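Local coordinates for photosystem II assembly protein Ycf48 (Thermosynechococcus elongatus, PDB 5OJ5), which probably acts early in photosystem II assembly and in replacement of damaged D1, and binds the C-terminal extension of D1, at residues Phe102-Phe107 and Arg145-Leu150; Lys139-Pro144 and Val161-Arg166; Arg237-Val242 and Leu275-Pro280; Glu282-Gly287 and Ile318-Pro323. All coordinates share one frame; numbering follows the deposited sequence. Where two conformers were deposited one is given.

Interaction 1: residues Phe102-Phe107 and Arg145-Leu150; sequences FNSVSF and RLIKAL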
loop_
_atom_site.group_PDB
_atom_site.type_symbol
_atom_site.label_atom_id
_atom_site.label_comp_id
_atom_site.label_asym_id
_atom_site.label_seq_id
_atom_site.Cartn_x
_atom_site.Cartn_y
_atom_site.Cartn_z
ATOM N N PHE A 102 -11.525 -5.779 -3.742
ATOM C CA PHE A 102 -10.428 -6.550 -3.175
ATOM C C PHE A 102 -9.350 -5.569 -2.756
ATOM O O PHE A 102 -8.681 -4.972 -3.601
ATOM C CB PHE A 102 -9.880 -7.559 -4.177
ATOM C CG PHE A 102 -10.790 -8.715 -4.524
ATOM C CD1 PHE A 102 -11.798 -9.181 -3.714
ATOM C CD2 PHE A 102 -10.548 -9.407 -5.703
ATOM C CE1 PHE A 102 -12.561 -10.287 -4.093
ATOM C CE2 PHE A 102 -11.265 -10.519 -6.042
ATOM C CZ PHE A 102 -12.300 -10.932 -5.241
ATOM N N ASN A 103 -9.233 -5.365 -1.444
ATOM C CA ASN A 103 -8.432 -4.326 -0.833
ATOM C C ASN A 103 -6.975 -4.745 -0.652
ATOM O O ASN A 103 -6.106 -3.879 -0.542
ATOM C CB ASN A 103 -9.035 -4.010 0.604
ATOM C CG ASN A 103 -10.259 -3.247 0.594
ATOM O OD1 ASN A 103 -10.472 -2.380 -0.242
ATOM N ND2 ASN A 103 -11.075 -3.517 1.585
ATOM N N SER A 104 -6.711 -6.050 -0.531
ATOM C CA SER A 104 -5.420 -6.500 -0.033
ATOM C C SER A 104 -5.177 -7.905 -0.535
ATOM O O SER A 104 -6.079 -8.742 -0.494
ATOM C CB SER A 104 -5.434 -6.444 1.482
ATOM O OG SER A 104 -4.271 -6.928 2.105
ATOM N N VAL A 105 -3.939 -8.167 -0.980
ATOM C CA VAL A 105 -3.490 -9.506 -1.338
ATOM C C VAL A 105 -2.113 -9.695 -0.727
ATOM O O VAL A 105 -1.288 -8.769 -0.730
ATOM C CB VAL A 105 -3.467 -9.734 -2.864
ATOM C CG1 VAL A 105 -2.583 -8.704 -3.612
ATOM C CG2 VAL A 105 -3.056 -11.167 -3.225
ATOM N N SER A 106 -1.852 -10.897 -0.199
ATOM C CA SER A 106 -0.551 -11.151 0.423
ATOM C C SER A 106 -0.194 -12.605 0.264
ATOM O O SER A 106 -0.969 -13.479 0.673
ATOM C CB SER A 106 -0.619 -10.784 1.895
ATOM O OG SER A 106 0.603 -11.034 2.560
ATOM N N PHE A 107 1.001 -12.853 -0.255
ATOM C CA PHE A 107 1.575 -14.203 -0.347
ATOM C C PHE A 107 2.797 -14.310 0.545
ATOM O O PHE A 107 3.561 -13.358 0.732
ATOM C CB PHE A 107 2.021 -14.500 -1.790
ATOM C CG PHE A 107 0.872 -14.938 -2.669
ATOM C CD1 PHE A 107 0.622 -16.300 -2.873
ATOM C CD2 PHE A 107 0.009 -14.006 -3.268
ATOM C CE1 PHE A 107 -0.430 -16.737 -3.643
ATOM C CE2 PHE A 107 -1.081 -14.461 -4.058
ATOM C CZ PHE A 107 -1.286 -15.824 -4.227
ATOM N N ARG A 145 -9.699 -4.902 5.705
ATOM C CA ARG A 145 -8.922 -3.880 5.030
ATOM C C ARG A 145 -7.559 -4.385 4.580
ATOM O O ARG A 145 -7.064 -3.962 3.550
ATOM C CB ARG A 145 -8.770 -2.652 5.983
ATOM C CG ARG A 145 -7.871 -1.560 5.448
ATOM C CD ARG A 145 -8.419 -0.907 4.263
ATOM N NE ARG A 145 -7.660 0.286 3.972
ATOM C CZ ARG A 145 -7.857 1.477 4.561
ATOM N NH1 ARG A 145 -8.859 1.632 5.369
ATOM N NH2 ARG A 145 -7.123 2.527 4.273
ATOM N N LEU A 146 -6.910 -5.224 5.399
ATOM C CA LEU A 146 -5.542 -5.644 5.131
ATOM C C LEU A 146 -5.410 -7.076 5.594
ATOM O O LEU A 146 -5.915 -7.436 6.662
ATOM C CB LEU A 146 -4.556 -4.724 5.901
ATOM C CG LEU A 146 -3.078 -5.065 5.751
ATOM C CD1 LEU A 146 -2.284 -3.794 5.934
ATOM C CD2 LEU A 146 -2.586 -6.059 6.787
ATOM N N ILE A 147 -4.688 -7.886 4.820
ATOM C CA ILE A 147 -4.258 -9.208 5.272
ATOM C C ILE A 147 -2.781 -9.316 5.014
ATOM O O ILE A 147 -2.263 -8.798 4.014
ATOM C CB ILE A 147 -5.065 -10.323 4.569
ATOM C CG1 ILE A 147 -4.797 -11.690 5.204
ATOM C CG2 ILE A 147 -4.868 -10.348 3.072
ATOM C CD1 ILE A 147 -5.857 -12.514 5.481
ATOM N N LYS A 148 -2.080 -9.959 5.945
ATOM C CA LYS A 148 -0.653 -10.209 5.822
ATOM C C LYS A 148 -0.406 -11.696 6.016
ATOM O O LYS A 148 -0.694 -12.243 7.094
ATOM C CB LYS A 148 0.135 -9.372 6.831
ATOM C CG LYS A 148 1.614 -9.688 6.781
ATOM C CD LYS A 148 2.268 -9.180 5.495
ATOM C CE LYS A 148 3.730 -9.353 5.429
ATOM N NZ LYS A 148 4.246 -8.861 4.090
ATOM N N ALA A 149 0.153 -12.330 4.990
ATOM C CA ALA A 149 0.513 -13.741 5.061
ATOM C C ALA A 149 1.787 -13.885 5.873
ATOM O O ALA A 149 2.783 -13.209 5.591
ATOM C CB ALA A 149 0.797 -14.267 3.660
ATOM N N LEU A 150 1.774 -14.773 6.870
ATOM C CA LEU A 150 2.963 -15.048 7.672
ATOM C C LEU A 150 3.590 -16.383 7.316
ATOM O O LEU A 150 4.649 -16.719 7.838
ATOM C CB LEU A 150 2.595 -15.000 9.161
ATOM C CG LEU A 150 2.074 -13.641 9.635
ATOM C CD1 LEU A 150 1.529 -13.734 11.042
ATOM C CD2 LEU A 150 3.084 -12.532 9.494
HETATM O O HOH W 1 2.342 -9.169 1.734
HETATM O O HOH W 2 3.774 -11.869 3.307
#

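Interaction 2: residues Lys139-Pro144 and Val161-Arg166; sequences KLPGSP and VGAIYR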
loop_
_atom_site.group_PDB
_atom_site.type_symbol
_atom_site.label_atom_id
_atom_site.label_comp_id
_atom_site.label_asym_id
_atom_site.label_seq_id
_atom_site.Cartn_x
_atom_site.Cartn_y
_atom_site.Cartn_z
ATOM N N LYS A 139 -19.696 -11.407 13.011
ATOM C CA LYS A 139 -19.430 -10.486 14.106
ATOM C C LYS A 139 -18.101 -9.723 13.989
ATOM O O LYS A 139 -17.775 -8.888 14.853
ATOM C CB LYS A 139 -19.609 -11.229 15.407
ATOM C CG LYS A 139 -21.040 -11.834 15.473
ATOM C CD LYS A 139 -21.360 -12.448 16.820
ATOM C CE LYS A 139 -20.332 -13.522 17.167
ATOM N NZ LYS A 139 -20.186 -14.593 16.116
ATOM N N LEU A 140 -17.354 -9.951 12.924
ATOM C CA LEU A 140 -16.209 -9.116 12.595
ATOM C C LEU A 140 -16.625 -7.645 12.600
ATOM O O LEU A 140 -17.551 -7.270 11.866
ATOM C CB LEU A 140 -15.765 -9.491 11.179
ATOM C CG LEU A 140 -14.475 -8.872 10.655
ATOM C CD1 LEU A 140 -13.331 -9.399 11.466
ATOM C CD2 LEU A 140 -14.264 -9.171 9.191
ATOM N N PRO A 141 -15.942 -6.754 13.367
ATOM C CA PRO A 141 -16.330 -5.335 13.338
ATOM C C PRO A 141 -15.690 -4.656 12.143
ATOM O O PRO A 141 -14.460 -4.497 12.086
ATOM C CB PRO A 141 -15.777 -4.788 14.655
ATOM C CG PRO A 141 -15.091 -5.915 15.352
ATOM C CD PRO A 141 -14.975 -7.055 14.415
ATOM N N GLY A 142 -16.526 -4.227 11.186
ATOM C CA GLY A 142 -16.063 -3.646 9.953
ATOM C C GLY A 142 -15.648 -4.732 8.976
ATOM O O GLY A 142 -15.568 -5.915 9.311
ATOM N N SER A 143 -15.307 -4.324 7.837
ATOM C CA SER A 143 -14.908 -5.221 6.776
ATOM C C SER A 143 -13.399 -5.326 6.714
ATOM O O SER A 143 -12.677 -4.418 7.135
ATOM C CB SER A 143 -15.404 -4.684 5.437
ATOM O OG SER A 143 -15.155 -3.292 5.385
ATOM N N PRO A 144 -12.883 -6.403 6.145
ATOM C CA PRO A 144 -11.427 -6.533 6.020
ATOM C C PRO A 144 -10.798 -5.427 5.197
ATOM O O PRO A 144 -11.300 -5.072 4.128
ATOM C CB PRO A 144 -11.266 -7.861 5.279
ATOM C CG PRO A 144 -12.495 -8.584 5.564
ATOM C CD PRO A 144 -13.582 -7.594 5.617
ATOM N N VAL A 161 -11.947 -0.569 10.582
ATOM C CA VAL A 161 -12.012 0.198 11.798
ATOM C C VAL A 161 -10.965 -0.260 12.802
ATOM O O VAL A 161 -11.037 0.068 13.996
ATOM C CB VAL A 161 -13.417 0.229 12.407
ATOM C CG1 VAL A 161 -14.365 0.973 11.448
ATOM C CG2 VAL A 161 -13.919 -1.159 12.742
ATOM N N GLY A 162 -9.923 -0.972 12.334
ATOM C CA GLY A 162 -8.776 -1.232 13.162
ATOM C C GLY A 162 -8.888 -2.411 14.094
ATOM O O GLY A 162 -8.017 -2.576 14.954
ATOM N N ALA A 163 -9.900 -3.287 13.950
ATOM C CA ALA A 163 -9.871 -4.527 14.730
ATOM C C ALA A 163 -8.833 -5.456 14.107
ATOM O O ALA A 163 -8.692 -5.505 12.882
ATOM C CB ALA A 163 -11.268 -5.172 14.738
ATOM N N ILE A 164 -8.045 -6.112 14.954
ATOM C CA ILE A 164 -6.892 -6.890 14.517
ATOM C C ILE A 164 -7.074 -8.331 14.976
ATOM O O ILE A 164 -7.343 -8.578 16.158
ATOM C CB ILE A 164 -5.576 -6.330 15.090
ATOM C CG1 ILE A 164 -5.422 -4.853 14.745
ATOM C CG2 ILE A 164 -4.392 -7.179 14.609
ATOM C CD1 ILE A 164 -4.131 -4.223 15.275
ATOM N N TYR A 165 -6.917 -9.270 14.050
ATOM C CA TYR A 165 -7.081 -10.699 14.291
ATOM C C TYR A 165 -5.898 -11.466 13.716
ATOM O O TYR A 165 -5.286 -11.048 12.733
ATOM C CB TYR A 165 -8.345 -11.216 13.609
ATOM C CG TYR A 165 -9.570 -10.576 14.165
ATOM C CD1 TYR A 165 -10.289 -11.179 15.182
ATOM C CD2 TYR A 165 -9.997 -9.329 13.680
ATOM C CE1 TYR A 165 -11.386 -10.543 15.742
ATOM C CE2 TYR A 165 -11.083 -8.700 14.203
ATOM C CZ TYR A 165 -11.759 -9.311 15.248
ATOM O OH TYR A 165 -12.847 -8.668 15.752
ATOM N N ARG A 166 -5.622 -12.625 14.297
ATOM C CA ARG A 166 -4.599 -13.510 13.772
ATOM C C ARG A 166 -5.136 -14.933 13.692
ATOM O O ARG A 166 -5.887 -15.377 14.552
ATOM C CB ARG A 166 -3.327 -13.482 14.656
ATOM C CG ARG A 166 -2.071 -14.162 14.121
ATOM C CD ARG A 166 -0.871 -14.014 15.095
ATOM N NE ARG A 166 -0.237 -12.684 15.019
ATOM C CZ ARG A 166 0.008 -11.906 16.066
ATOM N NH1 ARG A 166 -0.358 -12.310 17.279
ATOM N NH2 ARG A 166 0.597 -10.723 15.903
#

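Interaction 3: residues Arg237-Val242 and Leu275-Pro280; sequences RLWMIV and LAYRTP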
loop_
_atom_site.group_PDB
_atom_site.type_symbol
_atom_site.label_atom_id
_atom_site.label_comp_id
_atom_site.label_asym_id
_atom_site.label_seq_id
_atom_site.Cartn_x
_atom_site.Cartn_y
_atom_site.Cartn_z
ATOM N N ARG A 237 12.146 4.785 11.620
ATOM C CA ARG A 237 11.414 6.034 11.791
ATOM C C ARG A 237 10.052 5.918 11.117
ATOM O O ARG A 237 9.760 4.953 10.400
ATOM C CB ARG A 237 12.209 7.200 11.196
ATOM C CG ARG A 237 13.529 7.488 11.925
ATOM C CD ARG A 237 14.299 8.599 11.212
ATOM N NE ARG A 237 14.751 8.115 9.922
ATOM C CZ ARG A 237 14.827 8.831 8.796
ATOM N NH1 ARG A 237 14.478 10.118 8.730
ATOM N NH2 ARG A 237 15.241 8.224 7.702
ATOM N N LEU A 238 9.227 6.929 11.351
ATOM C CA LEU A 238 7.978 7.147 10.643
ATOM C C LEU A 238 8.145 8.283 9.648
ATOM O O LEU A 238 8.927 9.219 9.851
ATOM C CB LEU A 238 6.854 7.501 11.602
ATOM C CG LEU A 238 6.369 6.464 12.639
ATOM C CD1 LEU A 238 5.460 7.114 13.729
ATOM C CD2 LEU A 238 5.639 5.391 11.950
ATOM N N TRP A 239 7.325 8.221 8.593
ATOM C CA TRP A 239 7.142 9.336 7.681
ATOM C C TRP A 239 5.665 9.703 7.672
ATOM O O TRP A 239 4.803 8.872 7.946
ATOM C CB TRP A 239 7.645 9.017 6.252
ATOM C CG TRP A 239 7.044 7.805 5.601
ATOM C CD1 TRP A 239 7.597 6.550 5.525
ATOM C CD2 TRP A 239 5.790 7.732 4.920
ATOM N NE1 TRP A 239 6.775 5.704 4.829
ATOM C CE2 TRP A 239 5.652 6.400 4.453
ATOM C CE3 TRP A 239 4.765 8.649 4.637
ATOM C CZ2 TRP A 239 4.539 5.971 3.735
ATOM C CZ3 TRP A 239 3.638 8.204 3.934
ATOM C CH2 TRP A 239 3.535 6.875 3.500
ATOM N N MET A 240 5.395 10.950 7.302
ATOM C CA MET A 240 4.042 11.425 7.085
ATOM C C MET A 240 3.947 12.256 5.818
ATOM O O MET A 240 4.870 13.009 5.484
ATOM C CB MET A 240 3.495 12.253 8.283
ATOM C CG MET A 240 4.278 13.504 8.603
ATOM S SD MET A 240 3.514 14.521 9.886
ATOM C CE MET A 240 3.374 13.463 11.231
ATOM N N ILE A 241 2.804 12.142 5.162
ATOM C CA ILE A 241 2.342 13.048 4.111
ATOM C C ILE A 241 1.163 13.818 4.687
ATOM O O ILE A 241 0.222 13.205 5.212
ATOM C CB ILE A 241 1.890 12.282 2.861
ATOM C CG1 ILE A 241 3.075 11.571 2.216
ATOM C CG2 ILE A 241 1.196 13.252 1.889
ATOM C CD1 ILE A 241 2.661 10.568 1.133
ATOM N N VAL A 242 1.207 15.152 4.584
ATOM C CA VAL A 242 0.124 15.998 5.059
ATOM C C VAL A 242 -0.456 16.774 3.882
ATOM O O VAL A 242 0.142 16.889 2.810
ATOM C CB VAL A 242 0.524 16.950 6.200
ATOM C CG1 VAL A 242 1.146 16.171 7.358
ATOM C CG2 VAL A 242 1.441 18.008 5.686
ATOM N N LEU A 275 4.593 7.156 -0.287
ATOM C CA LEU A 275 6.035 7.337 -0.179
ATOM C C LEU A 275 6.612 5.946 0.054
ATOM O O LEU A 275 6.094 5.203 0.907
ATOM C CB LEU A 275 6.334 8.260 1.019
ATOM C CG LEU A 275 7.791 8.641 1.261
ATOM C CD1 LEU A 275 7.844 9.936 2.041
ATOM C CD2 LEU A 275 8.525 7.591 2.038
ATOM N N ALA A 276 7.641 5.564 -0.687
ATOM C CA ALA A 276 8.265 4.272 -0.459
ATOM C C ALA A 276 9.733 4.311 -0.793
ATOM O O ALA A 276 10.159 5.022 -1.707
ATOM C CB ALA A 276 7.586 3.164 -1.282
ATOM N N TYR A 277 10.504 3.507 -0.080
ATOM C CA TYR A 277 11.940 3.407 -0.260
ATOM C C TYR A 277 12.295 2.250 -1.185
ATOM O O TYR A 277 11.866 1.113 -0.967
ATOM C CB TYR A 277 12.644 3.186 1.078
ATOM C CG TYR A 277 12.626 4.371 2.010
ATOM C CD1 TYR A 277 13.795 5.074 2.264
ATOM C CD2 TYR A 277 11.441 4.798 2.644
ATOM C CE1 TYR A 277 13.788 6.156 3.127
ATOM C CE2 TYR A 277 11.447 5.903 3.494
ATOM C CZ TYR A 277 12.617 6.570 3.737
ATOM O OH TYR A 277 12.581 7.644 4.600
ATOM N N ARG A 278 13.100 2.513 -2.193
ATOM C CA ARG A 278 13.689 1.424 -2.976
ATOM C C ARG A 278 14.914 0.860 -2.277
ATOM O O ARG A 278 15.186 -0.345 -2.362
ATOM C CB ARG A 278 14.053 1.926 -4.389
ATOM C CG ARG A 278 14.497 0.783 -5.280
ATOM C CD ARG A 278 14.830 1.246 -6.690
ATOM N NE ARG A 278 16.020 2.078 -6.764
ATOM C CZ ARG A 278 17.265 1.611 -6.818
ATOM N NH1 ARG A 278 17.463 0.296 -6.843
ATOM N NH2 ARG A 278 18.268 2.464 -6.885
ATOM N N THR A 279 15.696 1.743 -1.636
ATOM C CA THR A 279 16.897 1.406 -0.900
ATOM C C THR A 279 16.883 2.298 0.330
ATOM O O THR A 279 16.037 3.188 0.433
ATOM C CB THR A 279 18.162 1.724 -1.717
ATOM O OG1 THR A 279 18.268 3.135 -1.846
ATOM C CG2 THR A 279 18.140 1.019 -3.069
ATOM N N PRO A 280 17.827 2.155 1.255
ATOM C CA PRO A 280 17.799 3.039 2.424
ATOM C C PRO A 280 17.906 4.513 2.080
ATOM O O PRO A 280 17.373 5.334 2.833
ATOM C CB PRO A 280 18.992 2.554 3.268
ATOM C CG PRO A 280 19.113 1.110 2.943
ATOM C CD PRO A 280 18.710 0.993 1.480
HETATM O O HOH W 3 15.016 8.669 5.112
HETATM O O HOH W 4 6.932 3.408 2.977
#

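Interaction 4: residues Glu282-Gly287 and Ile318-Pro323; sequences EVWLAG and ILFFSP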
loop_
_atom_site.group_PDB
_atom_site.type_symbol
_atom_site.label_atom_id
_atom_site.label_comp_id
_atom_site.label_asym_id
_atom_site.label_seq_id
_atom_site.Cartn_x
_atom_site.Cartn_y
_atom_site.Cartn_z
ATOM N N GLU A 282 17.267 5.900 -1.296
ATOM C CA GLU A 282 16.489 6.304 -2.458
ATOM C C GLU A 282 15.010 6.153 -2.163
ATOM O O GLU A 282 14.509 5.034 -1.951
ATOM C CB GLU A 282 16.903 5.535 -3.714
ATOM C CG GLU A 282 16.188 6.075 -4.905
ATOM C CD GLU A 282 16.524 5.324 -6.170
ATOM O OE1 GLU A 282 17.727 5.202 -6.490
ATOM O OE2 GLU A 282 15.605 4.831 -6.855
ATOM N N VAL A 283 14.319 7.278 -2.170
ATOM C CA VAL A 283 12.921 7.370 -1.777
ATOM C C VAL A 283 12.125 7.890 -2.954
ATOM O O VAL A 283 12.569 8.791 -3.661
ATOM C CB VAL A 283 12.736 8.357 -0.608
ATOM C CG1 VAL A 283 11.388 8.074 0.066
ATOM C CG2 VAL A 283 13.902 8.285 0.395
ATOM N N TRP A 284 10.938 7.318 -3.169
ATOM C CA TRP A 284 10.009 7.756 -4.194
ATOM C C TRP A 284 8.747 8.291 -3.530
ATOM O O TRP A 284 8.280 7.773 -2.510
ATOM C CB TRP A 284 9.709 6.615 -5.160
ATOM C CG TRP A 284 10.877 6.301 -6.036
ATOM C CD1 TRP A 284 11.940 5.499 -5.726
ATOM C CD2 TRP A 284 11.148 6.884 -7.319
ATOM N NE1 TRP A 284 12.844 5.520 -6.784
ATOM C CE2 TRP A 284 12.373 6.357 -7.762
ATOM C CE3 TRP A 284 10.443 7.783 -8.137
ATOM C CZ2 TRP A 284 12.928 6.692 -9.005
ATOM C CZ3 TRP A 284 11.010 8.147 -9.358
ATOM C CH2 TRP A 284 12.230 7.576 -9.786
ATOM N N LEU A 285 8.167 9.318 -4.150
ATOM C CA LEU A 285 7.019 10.027 -3.631
ATOM C C LEU A 285 6.061 10.224 -4.784
ATOM O O LEU A 285 6.406 10.860 -5.780
ATOM C CB LEU A 285 7.489 11.358 -3.019
ATOM C CG LEU A 285 6.438 12.253 -2.413
ATOM C CD1 LEU A 285 5.773 11.624 -1.200
ATOM C CD2 LEU A 285 7.099 13.559 -2.000
ATOM N N ALA A 286 4.878 9.626 -4.661
ATOM C CA ALA A 286 3.881 9.582 -5.717
ATOM C C ALA A 286 2.686 10.429 -5.334
ATOM O O ALA A 286 2.253 10.411 -4.185
ATOM C CB ALA A 286 3.422 8.136 -5.929
ATOM N N GLY A 287 2.127 11.137 -6.303
ATOM C CA GLY A 287 0.979 11.962 -6.020
ATOM C C GLY A 287 0.046 12.122 -7.187
ATOM O O GLY A 287 0.025 11.361 -8.146
ATOM N N ILE A 318 2.946 2.939 -4.118
ATOM C CA ILE A 318 4.243 2.480 -4.600
ATOM C C ILE A 318 4.575 1.185 -3.871
ATOM O O ILE A 318 4.591 1.169 -2.641
ATOM C CB ILE A 318 5.353 3.511 -4.299
ATOM C CG1 ILE A 318 5.021 4.922 -4.829
ATOM C CG2 ILE A 318 6.711 2.972 -4.833
ATOM C CD1 ILE A 318 5.886 5.975 -4.119
ATOM N N LEU A 319 4.889 0.129 -4.606
ATOM C CA LEU A 319 5.214 -1.174 -4.023
ATOM C C LEU A 319 6.569 -1.607 -4.555
ATOM O O LEU A 319 6.681 -1.935 -5.734
ATOM C CB LEU A 319 4.147 -2.201 -4.398
ATOM C CG LEU A 319 2.770 -1.935 -3.800
ATOM C CD1 LEU A 319 1.759 -2.945 -4.283
ATOM C CD2 LEU A 319 2.785 -2.026 -2.243
ATOM N N PHE A 320 7.572 -1.661 -3.702
ATOM C CA PHE A 320 8.866 -2.239 -4.065
ATOM C C PHE A 320 8.939 -3.632 -3.480
ATOM O O PHE A 320 8.700 -3.822 -2.288
ATOM C CB PHE A 320 10.037 -1.408 -3.553
ATOM C CG PHE A 320 10.281 -0.178 -4.398
ATOM C CD1 PHE A 320 10.790 -0.310 -5.665
ATOM C CD2 PHE A 320 10.001 1.101 -3.894
ATOM C CE1 PHE A 320 11.012 0.831 -6.448
ATOM C CE2 PHE A 320 10.215 2.211 -4.670
ATOM C CZ PHE A 320 10.713 2.071 -5.935
ATOM N N PHE A 321 9.253 -4.590 -4.308
ATOM C CA PHE A 321 9.474 -5.966 -3.881
ATOM C C PHE A 321 10.944 -6.290 -3.655
ATOM O O PHE A 321 11.258 -7.167 -2.848
ATOM C CB PHE A 321 8.829 -6.925 -4.893
ATOM C CG PHE A 321 7.355 -6.757 -4.926
ATOM C CD1 PHE A 321 6.577 -7.364 -3.937
ATOM C CD2 PHE A 321 6.731 -5.937 -5.846
ATOM C CE1 PHE A 321 5.221 -7.156 -3.873
ATOM C CE2 PHE A 321 5.334 -5.715 -5.775
ATOM C CZ PHE A 321 4.596 -6.341 -4.788
ATOM N N SER A 322 11.802 -5.548 -4.295
ATOM C CA SER A 322 13.241 -5.619 -4.077
ATOM C C SER A 322 13.813 -4.367 -4.716
ATOM O O SER A 322 13.079 -3.620 -5.360
ATOM C CB SER A 322 13.796 -6.843 -4.787
ATOM O OG SER A 322 13.872 -6.632 -6.182
ATOM N N PRO A 323 15.121 -4.114 -4.613
ATOM C CA PRO A 323 15.672 -2.927 -5.277
ATOM C C PRO A 323 15.561 -2.925 -6.779
ATOM O O PRO A 323 15.767 -1.868 -7.372
ATOM C CB PRO A 323 17.121 -2.888 -4.799
ATOM C CG PRO A 323 17.049 -3.484 -3.427
ATOM C CD PRO A 323 16.060 -4.637 -3.606
#

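Interaction 1: residues Phe102-Phe107 and Arg145-Leu150
Strands 102-107 and 145-150 run side by side in the same direction, their short axes 3° from parallel and 5.5 Å apart at closest approach, with S104 level with L146 and S106 with A149. Two serine side chains, not peptide carbonyls, take up the amides that face the gap. The backbone N of I147 donates to S104 OG over 2.9 Å at a nearly straight 170°, and the N of A149 reaches S106 OG over 2.8 Å at 175°. Both hydroxyls stand anti to their own backbone N, which swings them across to the neighbouring strand. Each strand is the innermost of its four-stranded sheet, so the serines stitch together two successive blades of the seven-bladed propeller beside its central pore. Strand 102-107 is held to the preceding blade in a similar way: its V105 N bonds to the carboxylate of D60 and its F107 N to the hydroxyl of S62. Methyls close round the polar atoms: I147 CG2 lies 3.6 Å from S104 OG, and A149 CB packs 3.4 Å from S106 OG. The hydroxyl of S106 also meets a water 2.7 Å from its OG, which accepts from K148 NZ; the K148 chain, bent at its second torsion, brings the ammonium there. A second water donates to F107 O and, over 2.8 Å, to A149 O.

Interaction 2: residues Lys139-Pro144 and Val161-Arg166
The Y165 ring lies obliquely against L140 and P141, joining the segment that leads into strand 144-151 to the third strand of the same four-stranded propeller blade. L140 reaches the ring with one branch: in the conformer given, one of two for this residue, CD1 lies 3.6 Å from Y165 CE2, and the two side chains run at a slant to each other. In that conformer, having CG anti to the backbone N (chi1 -173°) carries the leucine branch back toward the tyrosine. P141 arrives from the opposite direction, pointing its ring at the phenol end of Y165, so that its CD sits 4.0 Å from CZ. The same proline rests CG against both the Y165 hydroxyl and the methyl of A163, 3.9 Å from that CB. Further along, V161 turns CG2 to the main chain of P141, placing this methyl 3.4 Å from P141 O. G142, next after P141, has a positive phi (81°) and no side chain, and its CA can lie 4.3 Å from V161 CG2. Around this apolar surface patch, the T159 hydroxyl ties the two sides together by bonding to P141 O and A163 N, while L140 also leans on M157 and T159 of the second strand. The tightest approach is made by the proline's ring carbon next to nitrogen: P141 CD lies only 3.0 Å from Y165 OH.

Interaction 3: residues Arg237-Val242 and Leu275-Pro280
L275 presses its side chain flat along one face of the W239 indole, the main bump of this buried contact. Its CD2 methyl sits over the five-membered ring, 3.7 Å from the centroid and only 6° off the normal, a CH-pi contact; CB lies 3.7 Å above the indole plane, on the six-membered-ring side. The two side chains slide past each other in opposite directions, so the leucine covers the ring lengthwise. W239 has chi1 56°, with CG between its backbone N and carbonyl carbon, and this turns the indole toward strand 272-277. At the benzo end, W239 CZ2 comes 3.3 Å from L275 O. I241 CD1 fills the hollow beside the leucine, 4.3 Å from L275 CB, and the edge of the Y277 ring meets W239 CD1. Water bridges the polar rims: one accepts from W239 NE1 and donates to L275 O, while another, 2.6 Å from R237 NH2 and in the guanidinium plane, also bonds Y277 OH. R237 NE is held by D235. The short strand axes, at 150° and no nearer than 9.1 Å, lie in neighbouring sheets, and the gap is filled chiefly by side chains, as between adjacent blades of a beta-propeller.

Interaction 4: residues Glu282-Gly287 and Ile318-Pro323
I318 CD1 packs against strand 283-287, 3.4 Å from W284 O and 3.7 Å from A286 CB, with W284 CB alongside. Next to it the F320 ring leans against the indole of W284: F320 CZ lies 3.6 Å from W284 CD1, and the planes meet obliquely at 50° while the two side chains cross at about a right angle. F320 keeps CG anti to its carbonyl carbon (chi1 -78°), which carries its ring across to the indole. The strands belong to successive blades of the propeller, 283-287 being second in its sheet and 317-320 the innermost strand of the next, which the chain's N-terminal strand 47-51 completes. Around this layer, W284 NE1 donates over 2.8 Å to E282 OE2, which accepts through its anti lone pair and lies 16° out of the indole plane. That carboxylate oxygen also pairs with R278, and W47 meets the W284 ring edge-to-face. I318 N is in turn bonded to D274 OD2, on the innermost strand of the preceding blade.

Interactions 1, 3 and 4 join successive blades, whereas interaction 2 stays within one blade at the surface. Interaction 1 is partly buried and relies on direct serine-to-amide bonds between innermost strands; interactions 3 and 4 are buried and rest on apolar packing between the second strand of one blade and the first of the next, with waters bridging the rims of 3. Those two share the sheet holding strands 272-277 and 283-287: their centres are about 9 Å apart, and R278 NH1 donates to P323 O. Interactions 1 and 2 meet where N103 ND2 bonds to P144 O, at the start of strand 144-151. Interactions 1 and 4 lie on opposite sides of the chain's centre.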